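Local structure of ancillary protein 2 (Streptococcus pyogenes, 4C0Z) at residues Asp23-Gly28 with Pro34-His39; Leu41-Asn44 with Glu50-Ala53. The protein mediates adhesion from the tip of the streptococcal pilus, binding host-surface targets covalently through reactive thioester bonds, one of them in this N-terminal domain. All blocks are in the same frame, centred on the assembly; numbering follows the deposited sequence.

In the fold
Both contacts lie in the first three strands of the antiparallel barrel of the thioester domain and the connections between them. Contact 1 folds the connection between strands 19-23 and 41-44 back on itself; contact 2 then pairs strand 41-44 with strand 51-56, the strand that carries Cys55 of the Cys55-Gln204 thioester. Their centres lie 14 Å apart, about 15 Å and 9 Å from the centre of the chain. They meet where Asp23 CB packs on Leu41 CD2 at 3.7 Å and Ser24 OG on Lys42 CE at 3.8 Å. Both lie near the bound spermidine rather than against it: the side chains of His39 and Leu41 are each about 7 Å away.

Contact 1: residues Asp23-Gly28 with Pro34-His39; sequences DSYSKG and PLKTYH
Asp23 and His39 join the two ends of the long loop between strands 19-23 and 41-44 through a His-carboxylate hydrogen bond. His39 ND1 donates to Asp23 OD2 over 2.8 Å, arriving from above the carboxylate plane, which stands 31° from the imidazole. The other oxygen, OD1, takes the backbone N of Tyr25 at 3.2 Å, closing an Asx turn, and also receives the backbone N of Asn40. Both oxygens being held, the carboxylate has little freedom to rotate, and its negative charge would tend to favour a proton on ND1. Beyond the carboxylate, the imidazole stacks on Phe62, one of the residues lining the spermidine pocket.

Tyr25, at the centre of an inverse gamma turn, fills the space between the loop's two arms. With CG anti to the backbone N (chi1 -175°), its ring extends across to the returning chain, where Tyr38 CB sits over its centre in a CH-pi contact, 3.7 Å from the centroid. The Tyr38 ring then turns its edge to the same tyrosine, the planes 82° apart, while its own hydroxyl bonds to Asn125. At the far end of Tyr25 the hydroxyl is hydrogen-bonded with the backbone N of Ser33, and the aliphatic part of Lys36 lies against it, CB 3.5 Å from Tyr25 OH.

Contact 2: residues Leu41-Asn44 with Glu50-Ala53; sequences LKVN and EYQA
Val43 and Tyr51 make the hydrogen-bonded pair of this antiparallel ladder: Tyr51 N reaches Val43 O at 2.9 Å, and Val43 N returns a bond to Tyr51 O. One step along, Lys42 and Gln52 form a non-hydrogen-bonded pair, and beyond it Ala53 N donates to Leu41 O.

On the face that carries Val43 and Tyr51 the fit is one of small knobs. Val43 CG2 rests against Tyr51 CB, 3.8 Å away, and CG1, anti to the carbonyl carbon, leans towards the Ala53 methyl. That methyl occupies the shallow hollow between Val43 and Leu41, its CB 4.1 Å from Leu41 CB. The Tyr51 ring brings its edge to Val43 O, and Leu206 of strand 205-211 packs on both Leu41 and Val43.

The face with Lys42 and Gln52 is shaped by a bent lysine. Its CG fits against Glu50 CB at 3.6 Å; the chain then folds at chi2 (77°) and turns back to Gln52, where NZ meets OE1 at 2.8 Å from above the amide plane. Gln52 bends at its own chi2 to meet it. Asn40 OD1 takes bonds from both Lys42 NZ and Gln52 NE2, linking the two strands a second time, while Glu50 OE2 bonds to Tyr22 OH.

A water bridges Leu41 N and Ala53 O, 2.8 Å from the latter, and is weakly held by Gln52 NE2. The whole is a beta hairpin within the closed antiparallel barrel of the thioester domain, its second strand continuing to Cys55 of the thioester.

Contact 1: residues Asp23-Gly28 with Pro34-His39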
loop_
_atom_site.group_PDB
_atom_site.type_symbol
_atom_site.label_atom_id
_atom_site.label_comp_id
_atom_site.label_asym_id
_atom_site.label_seq_id
_atom_site.Cartn_x
_atom_site.Cartn_y
_atom_site.Cartn_z
ATOM N N ASP I 23 5.371 -10.001 -10.721
ATOM C CA ASP I 23 4.817 -10.887 -9.730
ATOM C C ASP I 23 4.647 -12.287 -10.444
ATOM O O ASP I 23 3.899 -12.392 -11.417
ATOM C CB ASP I 23 3.464 -10.330 -9.218
ATOM C CG ASP I 23 2.907 -11.050 -7.997
ATOM O OD1 ASP I 23 3.569 -11.992 -7.499
ATOM O OD2 ASP I 23 1.873 -10.609 -7.477
ATOM N N SER I 24 5.349 -13.323 -9.961
ATOM C CA SER I 24 5.257 -14.677 -10.508
ATOM C C SER I 24 4.052 -15.461 -9.932
ATOM O O SER I 24 3.751 -16.558 -10.425
ATOM C CB SER I 24 6.562 -15.446 -10.317
ATOM O OG SER I 24 6.751 -15.816 -8.961
ATOM N N TYR I 25 3.346 -14.901 -8.906
ATOM C CA TYR I 25 2.140 -15.545 -8.391
ATOM C C TYR I 25 1.055 -15.129 -9.386
ATOM O O TYR I 25 0.391 -14.108 -9.228
ATOM C CB TYR I 25 1.800 -15.097 -6.949
ATOM C CG TYR I 25 0.616 -15.863 -6.396
ATOM C CD1 TYR I 25 0.714 -17.222 -6.104
ATOM C CD2 TYR I 25 -0.617 -15.245 -6.218
ATOM C CE1 TYR I 25 -0.376 -17.934 -5.611
ATOM C CE2 TYR I 25 -1.714 -15.949 -5.727
ATOM C CZ TYR I 25 -1.583 -17.289 -5.407
ATOM O OH TYR I 25 -2.665 -17.991 -4.943
ATOM N N SER I 26 0.944 -15.925 -10.451
ATOM C CA SER I 26 0.137 -15.684 -11.635
ATOM C C SER I 26 -0.253 -17.054 -12.259
ATOM O O SER I 26 0.243 -18.078 -11.811
ATOM C CB SER I 26 1.005 -14.899 -12.613
ATOM O OG SER I 26 0.302 -14.516 -13.775
ATOM N N LYS I 27 -1.124 -17.071 -13.291
ATOM C CA LYS I 27 -1.541 -18.311 -13.975
ATOM C C LYS I 27 -0.318 -19.159 -14.335
ATOM O O LYS I 27 0.651 -18.650 -14.905
ATOM C CB LYS I 27 -2.359 -18.014 -15.253
ATOM C CG LYS I 27 -3.839 -17.744 -15.003
ATOM C CD LYS I 27 -4.575 -17.516 -16.316
ATOM C CE LYS I 27 -6.045 -17.256 -16.117
ATOM N NZ LYS I 27 -6.797 -18.520 -15.995
ATOM N N GLY I 28 -0.343 -20.423 -13.942
ATOM C CA GLY I 28 0.784 -21.322 -14.171
ATOM C C GLY I 28 1.532 -21.660 -12.892
ATOM O O GLY I 28 2.206 -22.696 -12.817
ATOM N N PRO I 34 -6.567 -16.311 -8.355
ATOM C CA PRO I 34 -6.561 -14.853 -8.506
ATOM C C PRO I 34 -7.279 -14.109 -7.361
ATOM O O PRO I 34 -7.226 -12.883 -7.311
ATOM C CB PRO I 34 -7.258 -14.638 -9.848
ATOM C CG PRO I 34 -8.154 -15.781 -9.990
ATOM C CD PRO I 34 -7.501 -16.948 -9.307
ATOM N N LEU I 35 -7.912 -14.851 -6.440
ATOM C CA LEU I 35 -8.628 -14.292 -5.300
ATOM C C LEU I 35 -7.780 -14.273 -4.023
ATOM O O LEU I 35 -8.222 -13.728 -3.017
ATOM C CB LEU I 35 -9.950 -15.056 -5.059
ATOM C CG LEU I 35 -10.925 -15.164 -6.224
ATOM C CD1 LEU I 35 -12.151 -15.932 -5.789
ATOM C CD2 LEU I 35 -11.315 -13.784 -6.772
ATOM N N LYS I 36 -6.565 -14.842 -4.072
ATOM C CA LYS I 36 -5.652 -14.903 -2.928
ATOM C C LYS I 36 -4.660 -13.759 -2.972
ATOM O O LYS I 36 -4.099 -13.465 -4.030
ATOM C CB LYS I 36 -4.942 -16.261 -2.862
ATOM C CG LYS I 36 -5.840 -17.373 -2.346
ATOM C CD LYS I 36 -5.089 -18.682 -2.192
ATOM C CE LYS I 36 -5.990 -19.772 -1.671
ATOM N NZ LYS I 36 -5.255 -21.050 -1.484
ATOM N N THR I 37 -4.449 -13.114 -1.825
ATOM C CA THR I 37 -3.545 -11.964 -1.678
ATOM C C THR I 37 -2.049 -12.360 -1.587
ATOM O O THR I 37 -1.258 -11.630 -0.982
ATOM C CB THR I 37 -3.969 -11.110 -0.460
ATOM O OG1 THR I 37 -4.089 -11.965 0.690
ATOM C CG2 THR I 37 -5.247 -10.329 -0.710
ATOM N N TYR I 38 -1.654 -13.478 -2.211
ATOM C CA TYR I 38 -0.254 -13.874 -2.196
ATOM C C TYR I 38 0.508 -13.111 -3.295
ATOM O O TYR I 38 -0.094 -12.613 -4.246
ATOM C CB TYR I 38 -0.111 -15.385 -2.447
ATOM C CG TYR I 38 -0.466 -16.292 -1.292
ATOM C CD1 TYR I 38 0.094 -16.099 -0.029
ATOM C CD2 TYR I 38 -1.250 -17.430 -1.490
ATOM C CE1 TYR I 38 -0.176 -16.976 1.024
ATOM C CE2 TYR I 38 -1.528 -18.311 -0.445
ATOM C CZ TYR I 38 -0.985 -18.085 0.811
ATOM O OH TYR I 38 -1.278 -18.958 1.847
ATOM N N HIS I 39 1.837 -13.029 -3.139
ATOM C CA HIS I 39 2.758 -12.447 -4.111
ATOM C C HIS I 39 4.003 -13.266 -4.102
ATOM O O HIS I 39 4.343 -13.872 -3.079
ATOM C CB HIS I 39 3.097 -10.964 -3.791
ATOM C CG HIS I 39 1.889 -10.092 -3.776
ATOM N ND1 HIS I 39 1.334 -9.614 -4.947
ATOM C CD2 HIS I 39 1.104 -9.726 -2.735
ATOM C CE1 HIS I 39 0.240 -8.969 -4.588
ATOM N NE2 HIS I 39 0.075 -8.990 -3.263
#

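Contact 2: residues Leu41-Asn44 with Glu50-Ala53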
loop_
_atom_site.group_PDB
_atom_site.type_symbol
_atom_site.label_atom_id
_atom_site.label_comp_id
_atom_site.label_asym_id
_atom_site.label_seq_id
_atom_site.Cartn_x
_atom_site.Cartn_y
_atom_site.Cartn_z
ATOM N N LEU I 41 7.282 -11.996 -5.934
ATOM C CA LEU I 41 7.997 -11.041 -6.766
ATOM C C LEU I 41 9.358 -11.518 -7.150
ATOM O O LEU I 41 10.085 -12.108 -6.339
ATOM C CB LEU I 41 8.045 -9.645 -6.122
ATOM C CG LEU I 41 6.726 -9.104 -5.555
ATOM C CD1 LEU I 41 6.940 -7.837 -4.761
ATOM C CD2 LEU I 41 5.684 -8.916 -6.636
ATOM N N LYS I 42 9.685 -11.294 -8.416
ATOM C CA LYS I 42 10.958 -11.704 -9.000
ATOM C C LYS I 42 11.537 -10.615 -9.878
ATOM O O LYS I 42 10.798 -9.782 -10.396
ATOM C CB LYS I 42 10.762 -12.977 -9.851
ATOM C CG LYS I 42 11.225 -14.267 -9.191
ATOM C CD LYS I 42 10.295 -14.821 -8.143
ATOM C CE LYS I 42 10.362 -16.323 -8.044
ATOM N NZ LYS I 42 10.833 -16.765 -6.711
ATOM N N VAL I 43 12.854 -10.642 -10.047
ATOM C CA VAL I 43 13.608 -9.807 -10.982
ATOM C C VAL I 43 14.502 -10.736 -11.783
ATOM O O VAL I 43 15.053 -11.692 -11.224
ATOM C CB VAL I 43 14.407 -8.596 -10.404
ATOM C CG1 VAL I 43 13.491 -7.556 -9.797
ATOM C CG2 VAL I 43 15.489 -9.031 -9.410
ATOM N N ASN I 44 14.629 -10.479 -13.093
ATOM C CA ASN I 44 15.542 -11.216 -13.970
ATOM C C ASN I 44 15.970 -10.316 -15.146
ATOM O O ASN I 44 15.340 -9.279 -15.400
ATOM C CB ASN I 44 15.003 -12.600 -14.383
ATOM C CG ASN I 44 14.128 -12.643 -15.607
ATOM O OD1 ASN I 44 13.354 -11.746 -15.899
ATOM N ND2 ASN I 44 14.186 -13.738 -16.305
ATOM N N GLU I 50 16.129 -16.125 -11.994
ATOM C CA GLU I 50 15.200 -15.248 -11.278
ATOM C C GLU I 50 15.739 -15.041 -9.878
ATOM O O GLU I 50 16.193 -15.990 -9.242
ATOM C CB GLU I 50 13.806 -15.886 -11.134
ATOM C CG GLU I 50 13.053 -16.159 -12.411
ATOM C CD GLU I 50 11.688 -16.767 -12.157
ATOM O OE1 GLU I 50 11.585 -17.710 -11.341
ATOM O OE2 GLU I 50 10.713 -16.294 -12.781
ATOM N N TYR I 51 15.653 -13.822 -9.385
ATOM C CA TYR I 51 16.071 -13.473 -8.032
ATOM C C TYR I 51 14.814 -13.161 -7.221
ATOM O O TYR I 51 13.942 -12.463 -7.727
ATOM C CB TYR I 51 17.025 -12.262 -8.068
ATOM C CG TYR I 51 18.313 -12.547 -8.810
ATOM C CD1 TYR I 51 18.409 -12.353 -10.187
ATOM C CD2 TYR I 51 19.417 -13.078 -8.148
ATOM C CE1 TYR I 51 19.582 -12.652 -10.880
ATOM C CE2 TYR I 51 20.596 -13.373 -8.828
ATOM C CZ TYR I 51 20.674 -13.160 -10.194
ATOM O OH TYR I 51 21.839 -13.459 -10.865
ATOM N N GLN I 52 14.698 -13.706 -5.990
ATOM C CA GLN I 52 13.550 -13.434 -5.115
ATOM C C GLN I 52 13.578 -11.939 -4.770
ATOM O O GLN I 52 14.614 -11.424 -4.339
ATOM C CB GLN I 52 13.596 -14.299 -3.821
ATOM C CG GLN I 52 12.354 -14.157 -2.931
ATOM C CD GLN I 52 11.110 -14.730 -3.579
ATOM O OE1 GLN I 52 11.118 -15.857 -4.067
ATOM N NE2 GLN I 52 10.015 -13.973 -3.605
ATOM N N ALA I 53 12.469 -11.240 -5.037
ATOM C CA ALA I 53 12.355 -9.803 -4.770
ATOM C C ALA I 53 11.238 -9.498 -3.790
ATOM O O ALA I 53 10.315 -10.295 -3.623
ATOM C CB ALA I 53 12.133 -9.036 -6.064
HETATM O O HOH W 1 7.957 -11.640 -3.061
#